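PDB 6IMV: endo-beta-1,2-glucanase from Talaromyces funiculosus, which hydrolyses beta-1,2-glucan chains from within as an endo-acting glycoside hydrolase. Local coordinates for residues Ala95-Ala98 with Asp99-Arg102; Leu128-Asn131 with Glu132-Gly136; Phe176-Ala179 with Ala180-Ser184. All coordinates share one frame; numbering follows the deposited sequence.

How the contacts relate
The contacts follow one another along the chain in the order 1, 2, 3. Contact 1 joins helix 80-94 to helix 98-104. Contact 2 closes helix 112-133, the next helix after that one. Contact 3 closes helix 163-182. Contacts 1 and 3 have centres about 14 Å apart and touch, with A95 CB 4.1 Å from A179 CB; F176 also packs on helix 80-94. Contact 2 stands apart, its centre about 33 Å from that of contact 1 and 26 Å from that of contact 3. All three lie at turns that start or end helices in a mainly helical chain, consistent with an (alpha/alpha)6 barrel.

Contact 1: residues Ala95-Ala98 with Asp99-Arg102; sequences AGSA and DAAR
S97 reaches A100 one helical turn ahead and caps the start of helix 98-104. Its CB lies 3.8 Å from the CB of A100. The side chain then swings OG to the side opposite the backbone N (chi1 156°), next to the carbonyl carbon. From there OG accepts the N-H of A100 at 3.0 Å. The bond is nearly straight, at 170°. The same OG lies 3.5 Å from the methyl CB of A100, so the hydroxyl meets both the amide and the side chain of this residue.

The backbone of the cap takes part too. A101 N donates to S97 O at 3.1 Å, and R102 N donates to A98 O at 2.9 Å. A101 points its CB back at these carbonyls, 3.4 Å from A98 O. R102 leads away from the turn, and its NE bonds to N35 O on helix 30-41. Before the cap, G96 is the first residue to leave the helical conformation after helix 80-94, with the positive phi of a Schellman motif. Replacing S97 with an alanine would probably leave the A100 N-H without its side-chain acceptor and weaken the start of the helix.

A first-turn N-H has no earlier helical carbonyl to bond to. The S97 hydroxyl supplies that acceptor, and together with the Schellman motif at G96 it lets one helix end and the next begin within a few residues.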
ATOM      1  N   ALA A  95     -19.035  -1.062   4.224  1.00 16.90           N
ATOM      2  CA  ALA A  95     -19.405  -1.978   5.303  1.00 17.91           C
ATOM      3  C   ALA A  95     -19.936  -1.211   6.522  1.00 18.60           C
ATOM      4  O   ALA A  95     -20.431  -1.819   7.449  1.00 19.27           O
ATOM      5  CB  ALA A  95     -18.234  -2.836   5.690  1.00 17.68           C
ATOM      6  N   GLY A  96     -19.838   0.121   6.508  1.00 19.06           N
ATOM      7  CA  GLY A  96     -20.387   0.974   7.562  1.00 18.92           C
ATOM      8  C   GLY A  96     -19.391   1.274   8.669  1.00 18.97           C
ATOM      9  O   GLY A  96     -19.800   1.723   9.738  1.00 20.41           O
ATOM     10  N   SER A  97     -18.092   1.053   8.417  1.00 18.44           N
ATOM     11  CA  SER A  97     -17.022   1.381   9.374  1.00 18.10           C
ATOM     12  C   SER A  97     -17.104   2.862   9.758  1.00 18.43           C
ATOM     13  O   SER A  97     -17.156   3.747   8.883  1.00 18.59           O
ATOM     14  CB  SER A  97     -15.653   1.047   8.821  1.00 17.94           C
ATOM     15  OG  SER A  97     -14.640   1.822   9.453  1.00 17.59           O
ATOM     16  N   ALA A  98     -17.105   3.124  11.068  1.00 18.36           N
ATOM     17  CA  ALA A  98     -17.221   4.480  11.593  1.00 18.17           C
ATOM     18  C   ALA A  98     -15.921   5.248  11.324  1.00 17.82           C
ATOM     19  O   ALA A  98     -15.962   6.438  11.043  1.00 17.05           O
ATOM     20  CB  ALA A  98     -17.539   4.446  13.064  1.00 19.05           C
ATOM     21  N   ASP A  99     -14.782   4.551  11.437  1.00 17.93           N
ATOM     22  CA  ASP A  99     -13.465   5.133  11.149  1.00 18.76           C
ATOM     23  C   ASP A  99     -13.363   5.511   9.660  1.00 16.94           C
ATOM     24  O   ASP A  99     -12.861   6.568   9.336  1.00 15.12           O
ATOM     25  CB  ASP A  99     -12.328   4.199  11.589  1.00 20.74           C
ATOM     26  CG  ASP A  99     -11.913   4.369  13.051  1.00 23.00           C
ATOM     27  OD1 ASP A  99     -12.519   5.221  13.755  1.00 23.74           O
ATOM     28  OD2 ASP A  99     -10.974   3.658  13.482  1.00 24.83           O
ATOM     29  N   ALA A 100     -13.810   4.628   8.758  1.00 16.05           N
ATOM     30  CA  ALA A 100     -13.805   4.932   7.327  1.00 15.74           C
ATOM     31  C   ALA A 100     -14.714   6.137   7.033  1.00 16.03           C
ATOM     32  O   ALA A 100     -14.428   6.917   6.134  1.00 15.95           O
ATOM     33  CB  ALA A 100     -14.212   3.726   6.520  1.00 15.71           C
ATOM     34  N   ALA A 101     -15.806   6.281   7.797  1.00 16.09           N
ATOM     35  CA  ALA A 101     -16.757   7.391   7.645  1.00 16.54           C
ATOM     36  C   ALA A 101     -16.133   8.701   8.148  1.00 16.75           C
ATOM     37  O   ALA A 101     -16.377   9.763   7.582  1.00 16.79           O
ATOM     38  CB  ALA A 101     -18.044   7.082   8.382  1.00 17.61           C
ATOM     39  N   ARG A 102     -15.332   8.624   9.215  1.00 16.92           N
ATOM     40  CA  ARG A 102     -14.584   9.786   9.723  1.00 17.11           C
ATOM     41  C   ARG A 102     -13.656  10.334   8.626  1.00 16.73           C
ATOM     42  O   ARG A 102     -13.487  11.536   8.521  1.00 15.79           O
ATOM     43  CB  ARG A 102     -13.795   9.407  10.975  1.00 16.76           C
ATOM     44  CG  ARG A 102     -12.939  10.525  11.550  1.00 16.60           C
ATOM     45  CD  ARG A 102     -13.762  11.574  12.257  1.00 16.22           C
ATOM     46  NE  ARG A 102     -12.884  12.450  13.021  1.00 15.99           N
ATOM     47  CZ  ARG A 102     -13.240  13.634  13.498  1.00 15.92           C
ATOM     48  NH1 ARG A 102     -14.492  14.048  13.395  1.00 15.46           N
ATOM     49  NH2 ARG A 102     -12.331  14.404  14.064  1.00 15.53           N
TER

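Contact 2: residues Leu128-Asn131 with Glu132-Gly136; sequences LRFN and ETYPG. With NAG (2-acetamido-2-deoxy-beta-D-glucopyranose), chain F.
The backbone of L128-F130 receives three successive i to i+4 bonds, from E132 N to L128 O, T133 N to R129 O and Y134 N to F130 O, before Y134 leaves the helix. The next step fails. P135 N has no hydrogen to give to N131 O, and the proline ring sets CB and CD against that oxygen instead.

The main side-chain meeting is F130 with Y134. F130 holds CG anti to its backbone N (chi1 180°), which carries the ring down the helix to Y134. The two side chains cross at about a right angle. Their rings meet obliquely, with planes 32° apart and centroids 4.9 Å apart. The closest atoms are F130 CE1 and Y134 CD2, at 3.3 Å. Y134 CB lies over one face of the F130 ring, 4.3 Å from its centroid, in a CH-pi contact. L141, P142 and L151 also pack on F130. R129 turns elsewhere and forms a salt bridge with D150.

N131 carries the sugar: its ND2 is bonded to C1 of NAG at 1.4 Å. The other branch, OD1, accepts a hydrogen bond from each of two waters, both at 2.8 Å. One water also donates to Y134 O and the other to P135 O, so the amide is tied to the turn. L128 CD2 lies 3.8 Å from O7 of the NAG acetamido group.

N131, E132 and T133 form an Asn-X-Thr sequon, the recognition motif of N-glycosylation, here on the last turn of helix 112-133.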
ATOM      1  N   LEU A 128     -14.029  -1.080 -17.541  1.00 14.24           N
ATOM      2  CA  LEU A 128     -14.619  -1.879 -18.615  1.00 14.82           C
ATOM      3  C   LEU A 128     -14.392  -1.208 -19.984  1.00 15.20           C
ATOM      4  O   LEU A 128     -14.136  -1.911 -20.962  1.00 15.08           O
ATOM      5  CB  LEU A 128     -16.111  -2.105 -18.333  1.00 15.06           C
ATOM      6  CG  LEU A 128     -16.449  -2.998 -17.133  1.00 15.12           C
ATOM      7  CD1 LEU A 128     -17.929  -3.347 -17.102  1.00 15.61           C
ATOM      8  CD2 LEU A 128     -15.633  -4.281 -17.109  1.00 15.13           C
ATOM      9  N   ARG A 129     -14.463   0.127 -20.052  1.00 14.77           N
ATOM     10  CA  ARG A 129     -14.134   0.887 -21.275  1.00 14.75           C
ATOM     11  C   ARG A 129     -12.657   0.669 -21.637  1.00 14.62           C
ATOM     12  O   ARG A 129     -12.304   0.538 -22.812  1.00 14.30           O
ATOM     13  CB  ARG A 129     -14.418   2.385 -21.106  1.00 15.27           C
ATOM     14  CG  ARG A 129     -15.892   2.755 -21.008  1.00 16.16           C
ATOM     15  CD  ARG A 129     -16.133   4.253 -21.196  1.00 16.73           C
ATOM     16  NE  ARG A 129     -15.341   5.110 -20.310  1.00 17.06           N
ATOM     17  CZ  ARG A 129     -15.655   5.409 -19.047  1.00 18.40           C
ATOM     18  NH1 ARG A 129     -16.755   4.914 -18.494  1.00 17.57           N
ATOM     19  NH2 ARG A 129     -14.878   6.220 -18.345  1.00 17.57           N
ATOM     20  N   PHE A 130     -11.789   0.633 -20.622  1.00 14.32           N
ATOM     21  CA  PHE A 130     -10.363   0.391 -20.832  1.00 14.31           C
ATOM     22  C   PHE A 130     -10.139  -1.011 -21.412  1.00 14.54           C
ATOM     23  O   PHE A 130      -9.334  -1.190 -22.326  1.00 14.23           O
ATOM     24  CB  PHE A 130      -9.571   0.541 -19.531  1.00 14.08           C
ATOM     25  CG  PHE A 130      -8.095   0.294 -19.712  1.00 13.66           C
ATOM     26  CD1 PHE A 130      -7.287   1.251 -20.301  1.00 13.34           C
ATOM     27  CD2 PHE A 130      -7.524  -0.912 -19.326  1.00 13.59           C
ATOM     28  CE1 PHE A 130      -5.930   1.015 -20.487  1.00 13.37           C
ATOM     29  CE2 PHE A 130      -6.167  -1.146 -19.512  1.00 13.21           C
ATOM     30  CZ  PHE A 130      -5.374  -0.180 -20.087  1.00 13.05           C
ATOM     31  N   ASN A 131     -10.816  -2.008 -20.839  1.00 14.55           N
ATOM     32  CA  ASN A 131     -10.697  -3.385 -21.289  1.00 15.58           C
ATOM     33  C   ASN A 131     -11.121  -3.508 -22.762  1.00 16.23           C
ATOM     34  O   ASN A 131     -10.489  -4.214 -23.544  1.00 15.57           O
ATOM     35  CB  ASN A 131     -11.512  -4.324 -20.404  1.00 15.42           C
ATOM     36  CG  ASN A 131     -11.503  -5.752 -20.893  1.00 15.85           C
ATOM     37  OD1 ASN A 131     -10.442  -6.350 -21.065  1.00 14.41           O
ATOM     38  ND2 ASN A 131     -12.689  -6.291 -21.105  1.00 17.29           N
ATOM     39  N   GLU A 132     -12.208  -2.822 -23.117  1.00 17.52           N
ATOM     40  CA  GLU A 132     -12.771  -2.823 -24.462  1.00 19.20           C
ATOM     41  C   GLU A 132     -11.771  -2.253 -25.471  1.00 16.87           C
ATOM     42  O   GLU A 132     -11.599  -2.813 -26.530  1.00 16.38           O
ATOM     43  CB  GLU A 132     -14.048  -1.991 -24.482  1.00 22.57           C
ATOM     44  CG  GLU A 132     -14.818  -2.110 -25.775  1.00 27.47           C
ATOM     45  CD  GLU A 132     -16.158  -1.403 -25.708  1.00 32.24           C
ATOM     46  OE1 GLU A 132     -17.055  -1.781 -26.493  1.00 36.05           O
ATOM     47  OE2 GLU A 132     -16.301  -0.476 -24.863  1.00 38.39           O
ATOM     48  N   THR A 133     -11.146  -1.122 -25.133  1.00 15.46           N
ATOM     49  CA  THR A 133     -10.206  -0.427 -26.017  1.00 15.22           C
ATOM     50  C   THR A 133      -8.846  -1.145 -26.029  1.00 14.84           C
ATOM     51  O   THR A 133      -8.180  -1.183 -27.068  1.00 14.64           O
ATOM     52  CB  THR A 133     -10.036   1.039 -25.598  1.00 15.12           C
ATOM     53  OG1 THR A 133     -11.330   1.637 -25.598  1.00 15.38           O
ATOM     54  CG2 THR A 133      -9.110   1.819 -26.505  1.00 15.11           C
ATOM     55  N   TYR A 134      -8.440  -1.706 -24.884  1.00 14.22           N
ATOM     56  CA  TYR A 134      -7.110  -2.359 -24.731  1.00 14.52           C
ATOM     57  C   TYR A 134      -7.288  -3.786 -24.214  1.00 14.71           C
ATOM     58  O   TYR A 134      -6.858  -4.123 -23.105  1.00 14.78           O
ATOM     59  CB  TYR A 134      -6.192  -1.527 -23.829  1.00 14.36           C
ATOM     60  CG  TYR A 134      -6.054  -0.075 -24.208  1.00 14.26           C
ATOM     61  CD1 TYR A 134      -5.109   0.345 -25.129  1.00 14.11           C
ATOM     62  CD2 TYR A 134      -6.894   0.884 -23.659  1.00 14.60           C
ATOM     63  CE1 TYR A 134      -4.986   1.679 -25.476  1.00 14.42           C
ATOM     64  CE2 TYR A 134      -6.773   2.223 -23.985  1.00 14.56           C
ATOM     65  CZ  TYR A 134      -5.818   2.624 -24.903  1.00 14.35           C
ATOM     66  OH  TYR A 134      -5.710   3.944 -25.237  1.00 15.26           O
ATOM     67  N   PRO A 135      -7.923  -4.682 -25.005  1.00 14.42           N
ATOM     68  CA  PRO A 135      -8.211  -6.042 -24.543  1.00 14.13           C
ATOM     69  C   PRO A 135      -6.955  -6.892 -24.284  1.00 13.53           C
ATOM     70  O   PRO A 135      -7.027  -7.871 -23.555  1.00 14.13           O
ATOM     71  CB  PRO A 135      -9.073  -6.612 -25.680  1.00 14.31           C
ATOM     72  CG  PRO A 135      -8.629  -5.838 -26.907  1.00 14.39           C
ATOM     73  CD  PRO A 135      -8.396  -4.440 -26.380  1.00 14.80           C
ATOM     74  N   GLY A 136      -5.817  -6.492 -24.860  1.00 13.14           N
ATOM     75  CA  GLY A 136      -4.539  -7.201 -24.710  1.00 12.63           C
ATOM     76  C   GLY A 136      -4.042  -7.275 -23.268  1.00 12.61           C
ATOM     77  O   GLY A 136      -3.222  -8.142 -22.935  1.00 12.25           O
TER
HETATM   78  C1  NAG F 601     -12.832  -7.630 -21.579  1.00 20.85           C
HETATM   79  C2  NAG F 601     -14.119  -8.250 -21.088  1.00 22.22           C
HETATM   80  C3  NAG F 601     -14.271  -9.641 -21.686  1.00 23.85           C
HETATM   81  C4  NAG F 601     -14.165  -9.598 -23.204  1.00 24.88           C
HETATM   82  C5  NAG F 601     -12.875  -8.891 -23.564  1.00 24.73           C
HETATM   83  C6  NAG F 601     -12.633  -8.778 -25.066  1.00 25.03           C
HETATM   84  C7  NAG F 601     -15.024  -7.898 -18.843  1.00 21.63           C
HETATM   85  C8  NAG F 601     -14.751  -8.091 -17.381  1.00 21.97           C
HETATM   86  N2  NAG F 601     -14.075  -8.320 -19.651  1.00 22.22           N
HETATM   87  O3  NAG F 601     -15.518 -10.173 -21.277  1.00 24.11           O
HETATM   88  O4  NAG F 601     -14.143 -10.929 -23.740  1.00 29.56           O
HETATM   89  O5  NAG F 601     -12.925  -7.590 -22.992  1.00 21.89           O
HETATM   90  O6  NAG F 601     -13.258  -7.567 -25.507  1.00 28.89           O
HETATM   91  O7  NAG F 601     -16.061  -7.407 -19.231  1.00 22.25           O
HETATM   92  O   HOH W   1      -7.831  -5.388 -20.947  1.00 11.07           O
HETATM   93  O   HOH W   2      -9.431  -8.605 -22.443  1.00 16.66           O

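Contact 3: residues Phe176-Ala179 with Ala180-Ser184; sequences FIQA and AENTS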
ATOM      1  N   PHE A 176     -13.688  -5.869  -1.179  1.00 13.89           N
ATOM      2  CA  PHE A 176     -14.773  -4.930  -1.416  1.00 14.02           C
ATOM      3  C   PHE A 176     -16.066  -5.691  -1.722  1.00 14.38           C
ATOM      4  O   PHE A 176     -17.136  -5.321  -1.237  1.00 14.91           O
ATOM      5  CB  PHE A 176     -14.457  -3.968  -2.563  1.00 13.92           C
ATOM      6  CG  PHE A 176     -15.618  -3.081  -2.910  1.00 14.03           C
ATOM      7  CD1 PHE A 176     -15.854  -1.917  -2.196  1.00 14.31           C
ATOM      8  CD2 PHE A 176     -16.507  -3.436  -3.915  1.00 14.58           C
ATOM      9  CE1 PHE A 176     -16.946  -1.115  -2.497  1.00 14.48           C
ATOM     10  CE2 PHE A 176     -17.596  -2.633  -4.213  1.00 14.19           C
ATOM     11  CZ  PHE A 176     -17.808  -1.469  -3.512  1.00 14.58           C
ATOM     12  N   ILE A 177     -15.946  -6.722  -2.561  1.00 14.46           N
ATOM     13  CA  ILE A 177     -17.079  -7.555  -2.954  1.00 15.29           C
ATOM     14  C   ILE A 177     -17.720  -8.146  -1.698  1.00 15.58           C
ATOM     15  O   ILE A 177     -18.942  -8.076  -1.550  1.00 16.08           O
ATOM     16  CB  ILE A 177     -16.651  -8.646  -3.952  1.00 15.30           C
ATOM     17  CG1 ILE A 177     -16.394  -8.051  -5.337  1.00 15.63           C
ATOM     18  CG2 ILE A 177     -17.655  -9.791  -4.005  1.00 15.44           C
ATOM     19  CD1 ILE A 177     -15.513  -8.917  -6.205  1.00 15.70           C
ATOM     20  N   GLN A 178     -16.888  -8.718  -0.815  1.00 16.07           N
ATOM     21  CA  GLN A 178     -17.361  -9.304   0.419  1.00 16.90           C
ATOM     22  C   GLN A 178     -18.053  -8.231   1.281  1.00 16.94           C
ATOM     23  O   GLN A 178     -19.135  -8.479   1.822  1.00 17.01           O
ATOM     24  CB  GLN A 178     -16.231  -9.977   1.193  1.00 17.54           C
ATOM     25  CG  GLN A 178     -16.714 -10.763   2.396  1.00 18.50           C
ATOM     26  CD  GLN A 178     -17.673 -11.861   1.999  1.00 19.77           C
ATOM     27  OE1 GLN A 178     -17.364 -12.723   1.184  1.00 20.09           O
ATOM     28  NE2 GLN A 178     -18.867 -11.826   2.562  1.00 20.86           N
ATOM     29  N   ALA A 179     -17.425  -7.059   1.416  1.00 15.94           N
ATOM     30  CA  ALA A 179     -17.965  -5.980   2.243  1.00 15.89           C
ATOM     31  C   ALA A 179     -19.354  -5.567   1.733  1.00 15.99           C
ATOM     32  O   ALA A 179     -20.279  -5.400   2.513  1.00 14.97           O
ATOM     33  CB  ALA A 179     -17.024  -4.799   2.246  1.00 15.70           C
ATOM     34  N   ALA A 180     -19.472  -5.395   0.412  1.00 16.06           N
ATOM     35  CA  ALA A 180     -20.711  -4.955  -0.223  1.00 16.75           C
ATOM     36  C   ALA A 180     -21.821  -5.991   0.002  1.00 17.53           C
ATOM     37  O   ALA A 180     -22.951  -5.626   0.337  1.00 17.72           O
ATOM     38  CB  ALA A 180     -20.480  -4.711  -1.687  1.00 16.66           C
ATOM     39  N   GLU A 181     -21.485  -7.276  -0.153  1.00 18.63           N
ATOM     40  CA  GLU A 181     -22.461  -8.360   0.004  1.00 19.73           C
ATOM     41  C   GLU A 181     -22.867  -8.497   1.481  1.00 21.32           C
ATOM     42  O   GLU A 181     -24.033  -8.761   1.760  1.00 24.47           O
ATOM     43  CB  GLU A 181     -21.928  -9.647  -0.626  1.00 19.54           C
ATOM     44  CG  GLU A 181     -21.914  -9.566  -2.144  1.00 18.99           C
ATOM     45  CD  GLU A 181     -21.190 -10.679  -2.885  1.00 19.22           C
ATOM     46  OE1 GLU A 181     -20.672 -11.599  -2.224  1.00 19.64           O
ATOM     47  OE2 GLU A 181     -21.144 -10.614  -4.133  1.00 18.39           O
ATOM     48  N   ASN A 182     -21.945  -8.211   2.407  1.00 21.38           N
ATOM     49  CA  ASN A 182     -22.218  -8.272   3.841  1.00 21.69           C
ATOM     50  C   ASN A 182     -23.294  -7.263   4.273  1.00 22.38           C
ATOM     51  O   ASN A 182     -23.846  -7.432   5.351  1.00 23.58           O
ATOM     52  CB  ASN A 182     -20.962  -8.038   4.684  1.00 21.12           C
ATOM     53  CG  ASN A 182     -20.079  -9.260   4.792  1.00 20.46           C
ATOM     54  OD1 ASN A 182     -20.465 -10.344   4.360  1.00 19.43           O
ATOM     55  ND2 ASN A 182     -18.893  -9.092   5.362  1.00 19.81           N
ATOM     56  N   THR A 183     -23.570  -6.221   3.474  1.00 23.46           N
ATOM     57  CA  THR A 183     -24.551  -5.188   3.841  1.00 23.75           C
ATOM     58  C   THR A 183     -25.998  -5.671   3.652  1.00 25.83           C
ATOM     59  O   THR A 183     -26.909  -5.056   4.197  1.00 27.54           O
ATOM     60  CB  THR A 183     -24.406  -3.902   3.013  1.00 23.55           C
ATOM     61  OG1 THR A 183     -24.671  -4.210   1.645  1.00 23.76           O
ATOM     62  CG2 THR A 183     -23.052  -3.239   3.143  1.00 22.97           C
ATOM     63  N   SER A 184     -26.218  -6.692   2.815  1.00 26.70           N
ATOM     64  CA  SER A 184     -27.581  -7.125   2.406  1.00 29.17           C
ATOM     65  C   SER A 184     -28.359  -6.026   1.648  1.00 29.28           C
ATOM     66  O   SER A 184     -29.535  -6.200   1.356  1.00 29.95           O
ATOM     67  CB  SER A 184     -28.381  -7.624   3.585  1.00 29.59           C
ATOM     68  OG  SER A 184     -27.866  -8.859   4.048  1.00 30.53           O
TER
HETATM   69  O   HOH W   3     -18.121 -12.583  -1.514  1.00 22.51           O
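Q178 and N182, one turn apart, form the amide-amide hydrogen bond of this helix end. Q178 NE2 donates to N182 OD1 at 2.8 Å, with an angle of 145° at the hydrogen. Q178 bends at chi2 (60°), which brings its amide back over the next turn. OD1 lies in the plane of the Q178 amide, but NE2 stands well above the plane of the N182 amide. N182 ND2 bonds in turn to Q453 OE1 on helix 448-457.

A water makes a second polar link. It donates to Q178 OE1 and to E181 OE1, each at 2.8 Å. Both ends of the Q178 amide are thus engaged.

Backbone bonds run from A180 N to F176 O, E181 N to I177 O and N182 N to Q178 O. T183 closes the turn through its hydroxyl, as OG1 donates to A180 O at 2.6 Å. T183 N bonds to the same oxygen, at 3.3 Å.

I177 and E181 lie side by side, pointing the same way, and CG2 of I177 comes 3.6 Å from the carboxylate oxygen OE2 of E181. The apolar contact is longer: F176 CE2 is 4.4 Å from A180 CB. The F176 ring packs on V87, A91 and I94 of helix 80-94.

The apolar side chains F176, A179 and A180 pack on neighbouring helices, while Q178, N182, E181 and a water link their polar ends, with Q453 taking the N182 ND2 donor.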